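Local coordinates for methyl-accepting chemotaxis protein (Vibrio cholerae, PDB 6CEQ), which probably senses oxygen through heme-binding PAS domains and passes the signal on as a chemoreceptor, this piece being its second PAS domain with heme bound, at residues 18-21 against 22-25; 79-83 against 84-88. All blocks are in the same frame, centred on the assembly; numbering follows the deposited sequence.

Contact 1: 18-21 against 22-25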
ATOM      1  N   ILE A  18       3.296   7.818  -3.879  1.00 20.40           N
ATOM      2  CA  ILE A  18       2.146   7.673  -3.001  1.00 22.15           C
ATOM      3  C   ILE A  18       1.370   8.982  -2.990  1.00 24.13           C
ATOM      4  O   ILE A  18       1.949  10.061  -2.838  1.00 24.83           O
ATOM      5  CB  ILE A  18       2.591   7.276  -1.590  1.00 22.17           C
ATOM      6  CG1 ILE A  18       3.246   5.893  -1.601  1.00 21.86           C
ATOM      7  CG2 ILE A  18       1.410   7.278  -0.662  1.00 23.86           C
ATOM      8  CD1 ILE A  18       3.885   5.516  -0.270  1.00 23.00           C
ATOM      9  N   GLN A  19       0.063   8.885  -3.216  1.00 20.19           N
ATOM     10  CA  GLN A  19      -0.800  10.057  -3.288  1.00 22.58           C
ATOM     11  C   GLN A  19      -1.694  10.244  -2.075  1.00 29.72           C
ATOM     12  O   GLN A  19      -2.017  11.384  -1.739  1.00 23.27           O
ATOM     13  CB  GLN A  19      -1.685   9.990  -4.540  1.00 27.18           C
ATOM     14  CG  GLN A  19      -0.900   9.836  -5.838  1.00 34.09           C
ATOM     15  CD  GLN A  19      -0.059  11.062  -6.151  1.00 39.72           C
ATOM     16  OE1 GLN A  19       1.156  10.970  -6.337  1.00 41.53           O
ATOM     17  NE2 GLN A  19      -0.707  12.220  -6.220  1.00 55.59           N
ATOM     18  N   TYR A  20      -2.109   9.162  -1.418  1.00 28.32           N
ATOM     19  CA  TYR A  20      -3.100   9.266  -0.356  1.00 22.44           C
ATOM     20  C   TYR A  20      -3.073   8.008   0.500  1.00 24.69           C
ATOM     21  O   TYR A  20      -2.945   6.899  -0.026  1.00 18.23           O
ATOM     22  CB  TYR A  20      -4.509   9.466  -0.941  1.00 18.58           C
ATOM     23  CG  TYR A  20      -5.600   9.638   0.100  1.00 20.59           C
ATOM     24  CD1 TYR A  20      -5.756  10.845   0.759  1.00 21.39           C
ATOM     25  CD2 TYR A  20      -6.480   8.603   0.406  1.00 19.65           C
ATOM     26  CE1 TYR A  20      -6.736  11.020   1.714  1.00 23.21           C
ATOM     27  CE2 TYR A  20      -7.480   8.769   1.368  1.00 20.27           C
ATOM     28  CZ  TYR A  20      -7.598   9.985   2.010  1.00 22.91           C
ATOM     29  OH  TYR A  20      -8.572  10.188   2.960  1.00 25.84           O
ATOM     30  N   LEU A  21      -3.198   8.195   1.814  1.00 18.80           N
ATOM     31  CA  LEU A  21      -3.486   7.130   2.766  1.00 17.36           C
ATOM     32  C   LEU A  21      -4.752   7.494   3.521  1.00 17.48           C
ATOM     33  O   LEU A  21      -4.877   8.625   4.003  1.00 20.05           O
ATOM     34  CB  LEU A  21      -2.349   6.924   3.765  1.00 19.16           C
ATOM     35  CG  LEU A  21      -1.172   6.059   3.331  1.00 20.89           C
ATOM     36  CD1 LEU A  21      -0.185   6.874   2.532  1.00 21.31           C
ATOM     37  CD2 LEU A  21      -0.507   5.477   4.564  1.00 24.45           C
ATOM     38  N   ASN A  22      -5.672   6.544   3.644  1.00 17.27           N
ATOM     39  CA  ASN A  22      -6.912   6.831   4.340  1.00 17.87           C
ATOM     40  C   ASN A  22      -6.683   6.784   5.853  1.00 20.61           C
ATOM     41  O   ASN A  22      -5.624   6.347   6.319  1.00 15.62           O
ATOM     42  CB  ASN A  22      -8.021   5.884   3.854  1.00 16.00           C
ATOM     43  CG  ASN A  22      -8.045   4.540   4.560  1.00 20.24           C
ATOM     44  OD1 ASN A  22      -7.034   4.047   5.062  1.00 17.81           O
ATOM     45  ND2 ASN A  22      -9.223   3.912   4.555  1.00 23.21           N
ATOM     46  N   PRO A  23      -7.616   7.321   6.646  1.00 18.01           N
ATOM     47  CA  PRO A  23      -7.338   7.451   8.089  1.00 17.00           C
ATOM     48  C   PRO A  23      -7.135   6.126   8.792  1.00 18.31           C
ATOM     49  O   PRO A  23      -6.283   6.027   9.686  1.00 17.72           O
ATOM     50  CB  PRO A  23      -8.575   8.191   8.617  1.00 21.06           C
ATOM     51  CG  PRO A  23      -9.094   8.947   7.416  1.00 20.62           C
ATOM     52  CD  PRO A  23      -8.857   8.020   6.254  1.00 20.02           C
ATOM     53  N   ALA A  24      -7.915   5.105   8.431  1.00 15.38           N
ATOM     54  CA  ALA A  24      -7.758   3.814   9.085  1.00 19.28           C
ATOM     55  C   ALA A  24      -6.342   3.281   8.918  1.00 18.62           C
ATOM     56  O   ALA A  24      -5.728   2.812   9.884  1.00 17.17           O
ATOM     57  CB  ALA A  24      -8.783   2.824   8.538  1.00 20.24           C
ATOM     58  N   LEU A  25      -5.786   3.388   7.709  1.00 18.20           N
ATOM     59  CA  LEU A  25      -4.423   2.911   7.494  1.00 16.54           C
ATOM     60  C   LEU A  25      -3.404   3.787   8.219  1.00 16.77           C
ATOM     61  O   LEU A  25      -2.432   3.277   8.783  1.00 16.97           O
ATOM     62  CB  LEU A  25      -4.114   2.849   5.999  1.00 15.25           C
ATOM     63  CG  LEU A  25      -2.719   2.315   5.679  1.00 19.68           C
ATOM     64  CD1 LEU A  25      -2.530   0.928   6.301  1.00 17.60           C
ATOM     65  CD2 LEU A  25      -2.542   2.264   4.171  1.00 17.01           C
TER

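Contact 2: 79-83 against 84-88. With HEM (protoporphyrin IX containing Fe), chain D.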
ATOM      1  N   ILE A  79       1.099 -10.617   2.211  1.00 17.23           N
ATOM      2  CA  ILE A  79       2.407  -9.985   2.323  1.00 19.96           C
ATOM      3  C   ILE A  79       2.820  -9.892   3.786  1.00 27.43           C
ATOM      4  O   ILE A  79       1.985  -9.786   4.689  1.00 22.98           O
ATOM      5  CB  ILE A  79       2.447  -8.590   1.661  1.00 17.10           C
ATOM      6  CG1 ILE A  79       1.562  -7.592   2.409  1.00 21.00           C
ATOM      7  CG2 ILE A  79       2.030  -8.687   0.186  1.00 21.04           C
ATOM      8  CD1 ILE A  79       1.828  -6.157   2.000  1.00 19.88           C
ATOM      9  N   LYS A  80       4.130  -9.971   4.008  1.00 23.86           N
ATOM     10  CA  LYS A  80       4.743  -9.736   5.308  1.00 22.44           C
ATOM     11  C   LYS A  80       5.436  -8.387   5.273  1.00 23.16           C
ATOM     12  O   LYS A  80       6.248  -8.127   4.381  1.00 26.60           O
ATOM     13  CB  LYS A  80       5.762 -10.824   5.659  1.00 28.01           C
ATOM     14  CG  LYS A  80       5.162 -12.196   5.838  1.00 40.53           C
ATOM     15  CD  LYS A  80       6.186 -13.239   6.252  1.00 59.20           C
ATOM     16  CE  LYS A  80       5.520 -14.605   6.409  1.00 60.57           C
ATOM     17  NZ  LYS A  80       6.493 -15.691   6.702  1.00 60.93           N
ATOM     18  N   VAL A  81       5.085  -7.524   6.217  1.00 21.64           N
ATOM     19  CA  VAL A  81       5.672  -6.198   6.347  1.00 23.84           C
ATOM     20  C   VAL A  81       6.308  -6.184   7.729  1.00 28.66           C
ATOM     21  O   VAL A  81       5.626  -5.946   8.732  1.00 26.17           O
ATOM     22  CB  VAL A  81       4.630  -5.084   6.187  1.00 26.92           C
ATOM     23  CG1 VAL A  81       5.295  -3.729   6.150  1.00 30.17           C
ATOM     24  CG2 VAL A  81       3.819  -5.310   4.929  1.00 25.04           C
ATOM     25  N   GLY A  82       7.608  -6.454   7.797  1.00 27.11           N
ATOM     26  CA  GLY A  82       8.206  -6.726   9.093  1.00 26.64           C
ATOM     27  C   GLY A  82       7.519  -7.920   9.723  1.00 31.73           C
ATOM     28  O   GLY A  82       7.343  -8.965   9.089  1.00 31.94           O
ATOM     29  N   SER A  83       7.100  -7.767  10.979  1.00 30.66           N
ATOM     30  CA  SER A  83       6.350  -8.806  11.676  1.00 29.78           C
ATOM     31  C   SER A  83       4.845  -8.701  11.453  1.00 31.80           C
ATOM     32  O   SER A  83       4.091  -9.491  12.033  1.00 34.10           O
ATOM     33  CB  SER A  83       6.653  -8.766  13.178  1.00 34.35           C
ATOM     34  OG  SER A  83       6.214  -7.551  13.756  1.00 36.92           O
ATOM     35  N   LEU A  84       4.393  -7.754  10.640  1.00 23.81           N
ATOM     36  CA  LEU A  84       2.982  -7.653  10.312  1.00 24.31           C
ATOM     37  C   LEU A  84       2.675  -8.543   9.112  1.00 22.90           C
ATOM     38  O   LEU A  84       3.564  -8.926   8.348  1.00 21.47           O
ATOM     39  CB  LEU A  84       2.600  -6.207  10.003  1.00 21.77           C
ATOM     40  CG  LEU A  84       3.130  -5.175  11.003  1.00 25.93           C
ATOM     41  CD1 LEU A  84       2.712  -3.774  10.596  1.00 26.89           C
ATOM     42  CD2 LEU A  84       2.660  -5.509  12.415  1.00 28.04           C
ATOM     43  N   GLU A  85       1.393  -8.861   8.952  1.00 20.92           N
ATOM     44  CA  GLU A  85       0.921  -9.672   7.838  1.00 17.69           C
ATOM     45  C   GLU A  85      -0.381  -9.078   7.330  1.00 21.46           C
ATOM     46  O   GLU A  85      -1.240  -8.704   8.128  1.00 18.39           O
ATOM     47  CB  GLU A  85       0.676 -11.122   8.269  1.00 25.14           C
ATOM     48  CG  GLU A  85       1.786 -12.095   7.960  1.00 50.15           C
ATOM     49  CD  GLU A  85       1.358 -13.533   8.199  1.00 71.58           C
ATOM     50  OE1 GLU A  85       1.482 -14.010   9.351  1.00 72.32           O
ATOM     51  OE2 GLU A  85       0.878 -14.180   7.244  1.00 73.04           O
ATOM     52  N   PHE A  86      -0.532  -9.008   6.005  1.00 20.11           N
ATOM     53  CA  PHE A  86      -1.722  -8.431   5.394  1.00 16.78           C
ATOM     54  C   PHE A  86      -2.184  -9.288   4.229  1.00 21.07           C
ATOM     55  O   PHE A  86      -1.370  -9.887   3.522  1.00 20.90           O
ATOM     56  CB  PHE A  86      -1.482  -7.014   4.857  1.00 19.27           C
ATOM     57  CG  PHE A  86      -1.096  -6.028   5.905  1.00 17.98           C
ATOM     58  CD1 PHE A  86      -2.069  -5.366   6.630  1.00 18.56           C
ATOM     59  CD2 PHE A  86       0.237  -5.767   6.173  1.00 24.37           C
ATOM     60  CE1 PHE A  86      -1.716  -4.450   7.611  1.00 21.62           C
ATOM     61  CE2 PHE A  86       0.595  -4.849   7.154  1.00 27.72           C
ATOM     62  CZ  PHE A  86      -0.382  -4.196   7.871  1.00 23.56           C
ATOM     63  N   ASN A  87      -3.496  -9.310   4.009  1.00 17.41           N
ATOM     64  CA  ASN A  87      -4.032  -9.746   2.729  1.00 17.38           C
ATOM     65  C   ASN A  87      -4.176  -8.516   1.846  1.00 17.21           C
ATOM     66  O   ASN A  87      -4.900  -7.579   2.196  1.00 18.24           O
ATOM     67  CB  ASN A  87      -5.367 -10.470   2.880  1.00 16.92           C
ATOM     68  CG  ASN A  87      -5.807 -11.151   1.589  1.00 21.81           C
ATOM     69  OD1 ASN A  87      -5.084 -11.142   0.584  1.00 20.03           O
ATOM     70  ND2 ASN A  87      -6.998 -11.744   1.608  1.00 19.10           N
ATOM     71  N   LEU A  88      -3.460  -8.505   0.727  1.00 17.14           N
ATOM     72  CA  LEU A  88      -3.341  -7.331  -0.122  1.00 17.44           C
ATOM     73  C   LEU A  88      -4.240  -7.439  -1.342  1.00 19.23           C
ATOM     74  O   LEU A  88      -4.305  -8.490  -1.992  1.00 19.01           O
ATOM     75  CB  LEU A  88      -1.888  -7.148  -0.579  1.00 16.46           C
ATOM     76  CG  LEU A  88      -1.572  -6.068  -1.619  1.00 20.05           C
ATOM     77  CD1 LEU A  88      -0.183  -5.507  -1.339  1.00 16.74           C
ATOM     78  CD2 LEU A  88      -1.635  -6.599  -3.055  1.00 19.84           C
TER
HETATM   79  CHA HEM D 401       4.006  -5.864  -1.245  1.00 15.68           C
HETATM   80  CHB HEM D 401       2.357  -2.343  -4.133  1.00 18.23           C
HETATM   81  CHC HEM D 401       2.907   0.730  -0.374  1.00 17.78           C
HETATM   82  CHD HEM D 401       6.111  -2.415   1.451  1.00 20.13           C
HETATM   83  C1A HEM D 401       3.383  -5.192  -2.274  1.00 21.77           C
HETATM   84  C2A HEM D 401       2.675  -5.806  -3.325  1.00 19.70           C
HETATM   85  C3A HEM D 401       2.207  -4.825  -4.143  1.00 21.09           C
HETATM   86  C4A HEM D 401       2.628  -3.592  -3.609  1.00 20.82           C
HETATM   87  CMA HEM D 401       1.393  -5.024  -5.395  1.00 21.72           C
HETATM   88  CAA HEM D 401       2.468  -7.288  -3.510  1.00 17.89           C
HETATM   89  CBA HEM D 401       3.752  -7.916  -4.056  1.00 21.96           C
HETATM   90  CGA HEM D 401       3.604  -9.416  -4.085  1.00 31.32           C
HETATM   91  O1A HEM D 401       2.881  -9.989  -3.239  1.00 26.50           O
HETATM   92  O2A HEM D 401       4.203 -10.086  -4.953  1.00 24.62           O
HETATM   93  C1B HEM D 401       2.302  -1.216  -3.301  1.00 17.83           C
HETATM   94  C2B HEM D 401       1.639  -0.017  -3.676  1.00 19.17           C
HETATM   95  C3B HEM D 401       1.776   0.861  -2.641  1.00 23.30           C
HETATM   96  C4B HEM D 401       2.557   0.153  -1.600  1.00 19.54           C
HETATM   97  CMB HEM D 401       0.919   0.238  -4.975  1.00 23.06           C
HETATM   98  CAB HEM D 401       1.254   2.238  -2.572  1.00 25.29           C
HETATM   99  CBB HEM D 401       0.017   2.501  -2.982  1.00 22.05           C
HETATM  100  C1C HEM D 401       3.858   0.161   0.467  1.00 21.93           C
HETATM  101  C2C HEM D 401       4.381   0.730   1.638  1.00 20.91           C
HETATM  102  C3C HEM D 401       5.299  -0.170   2.162  1.00 20.50           C
HETATM  103  C4C HEM D 401       5.328  -1.296   1.293  1.00 19.52           C
HETATM  104  CMC HEM D 401       4.013   2.071   2.221  1.00 17.27           C
HETATM  105  CAC HEM D 401       6.094   0.008   3.390  1.00 20.99           C
HETATM  106  CBC HEM D 401       5.540   0.551   4.469  1.00 33.42           C
HETATM  107  C1D HEM D 401       5.723  -3.637   0.896  1.00 16.61           C
HETATM  108  C2D HEM D 401       6.248  -4.919   1.379  1.00 21.53           C
HETATM  109  C3D HEM D 401       5.664  -5.874   0.632  1.00 19.07           C
HETATM  110  C4D HEM D 401       4.777  -5.179  -0.310  1.00 16.88           C
HETATM  111  CMD HEM D 401       7.245  -5.125   2.491  1.00 19.79           C
HETATM  112  CAD HEM D 401       5.877  -7.360   0.741  1.00 22.40           C
HETATM  113  CBD HEM D 401       7.350  -7.685   0.490  1.00 31.11           C
HETATM  114  CGD HEM D 401       7.758  -7.166  -0.865  1.00 35.39           C
HETATM  115  O1D HEM D 401       8.602  -6.248  -0.955  1.00 27.03           O
HETATM  116  O2D HEM D 401       7.251  -7.653  -1.900  1.00 52.07           O
HETATM  117  NA  HEM D 401       3.343  -3.834  -2.466  1.00 14.51           N
HETATM  118  NB  HEM D 401       2.826  -1.076  -2.074  1.00 18.46           N
HETATM  119  NC  HEM D 401       4.443  -1.059   0.277  1.00 16.69           N
HETATM  120  ND  HEM D 401       4.858  -3.855  -0.105  1.00 19.67           N
HETATM  121 FE   HEM D 401       3.909  -2.564  -1.060  1.00 19.08          FE
HETATM  122  O   HOH W   1       5.176 -11.156   9.210  1.00 36.96           O
HETATM  123  O   HOH W   2       1.803  -2.844   0.355  1.00 18.86           O

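Contact 1: 18-21 against 22-25
Leu21 and Leu25 make the apolar part of this local contact, where strand 18-21 turns into the helix that starts at Pro23. Their CD2 methyls are 3.8 Å apart, and the two side chains meet at a slant. Leu25 has its CG anti to the backbone N (chi1 -178°), which carries CD2 to the Leu21 side chain, and CG of Leu21 also lies 4.1 Å from Leu25 CD2.

A second group of van der Waals contacts involves the ring of Tyr20. Its CE2 comes to 3.6 Å from Asn22 CA, an oblique approach, and 3.8 Å from Asn22 CB; farther along, Tyr20 OH passes 4.0 Å from Pro23 CD.

The polar element is an N-cap. Asn22 OD1 accepts from Leu25 N at 3.0 Å, with an N-H...O angle of 159°, and the donor stands above the amide plane. This supplies an acceptor to a first-turn residue whose N-H has no helical carbonyl one turn earlier to bond. The same OD1 also accepts from Leu9 N, while Asn22 ND2 bonds Thr7 O, fixing the rotation of the capping amide.

A classic beta bulge sets Gln19 and Tyr20 together opposite Met11 of strand 8-12. The leucine pair rests on Met10 of the same strand, and Leu21 reaches Leu26 and Leu29 of helix 23-31, joining that helix to strand 18-21, at one edge of the sheet.

Contact 2: 79-83 against 84-88
Ile79 turns CG1 into the position between its backbone N and carbonyl carbon (chi1 67°), and with the hairpin pairing this brings Ile79 CG1 to 3.9 Å from Phe86 CB. The Phe86 ring, set beside its own backbone N (chi1 -62°), presents its CD2-side edge to Ile79 CG1 and Val81 CG2, both near the ring plane; Val81 CG2 lies 3.8 Å from Phe86 CD2. Ile79, Val81, Leu84 and Phe86 project from the same face of the sheet, with Val81 CB facing Leu84 CB, and Leu88 joins them through its CD1 methyl beside Ile79 CD1.

The backbone is a tight antiparallel hairpin closed by a type II' turn from Val81 to Leu84, with Gly82 at positive phi (59°). Ile79 and Phe86 are a hydrogen-bonded pair, Ile79 N to Phe86 O and Phe86 N to Ile79 O, both 2.9 Å. Val81 and Leu84 form a second such pair, Val81 N to Leu84 O and Leu84 N to Val81 O, which closes the turn. Between them, the non-hydrogen-bonded pair Lys80 and Glu85 puts its side chains alongside each other, CG to CG 4.0 Å, on the other face of the sheet. Their charged ends do not touch. A water donates to both Gly82 O and Leu84 O, linking the turn to the strand.

Leu88 CD1 approaches heme C2A to 3.5 Å, and Ile79 CG2 lies 3.7 Å from the meso carbon CHA, while Lys80 contributes its carbonyl O near the methyl CMD. A second water binds the iron at a rather long 2.5 Å, on the heme side faced by Ile79 CD1 and Leu88 CD1, each about 3.7 Å from its O. This is consistent with a largely apolar wall at this part of the pocket, its residues held in register by backbone pairing.

Overall arrangement
Both contacts belong to the same antiparallel sheet of the PAS domain, at opposite ends of its strand order: contact 1 lies where outermost strand 18-21 leads into helix 23-31, and contact 2 is the hairpin of strands 75-81 and 84-94, which includes the other outermost strand. Their centres are about 17 Å apart and their nearest atoms about 6 Å, so they do not touch. The heme is the common reference: contact 2 touches it directly, supplying Ile79, Lys80 and Leu88 to its pocket, whereas the side chain of Leu21 in contact 1 stays about 6 Å from it. In sequence the two follow one another, contact 1 first.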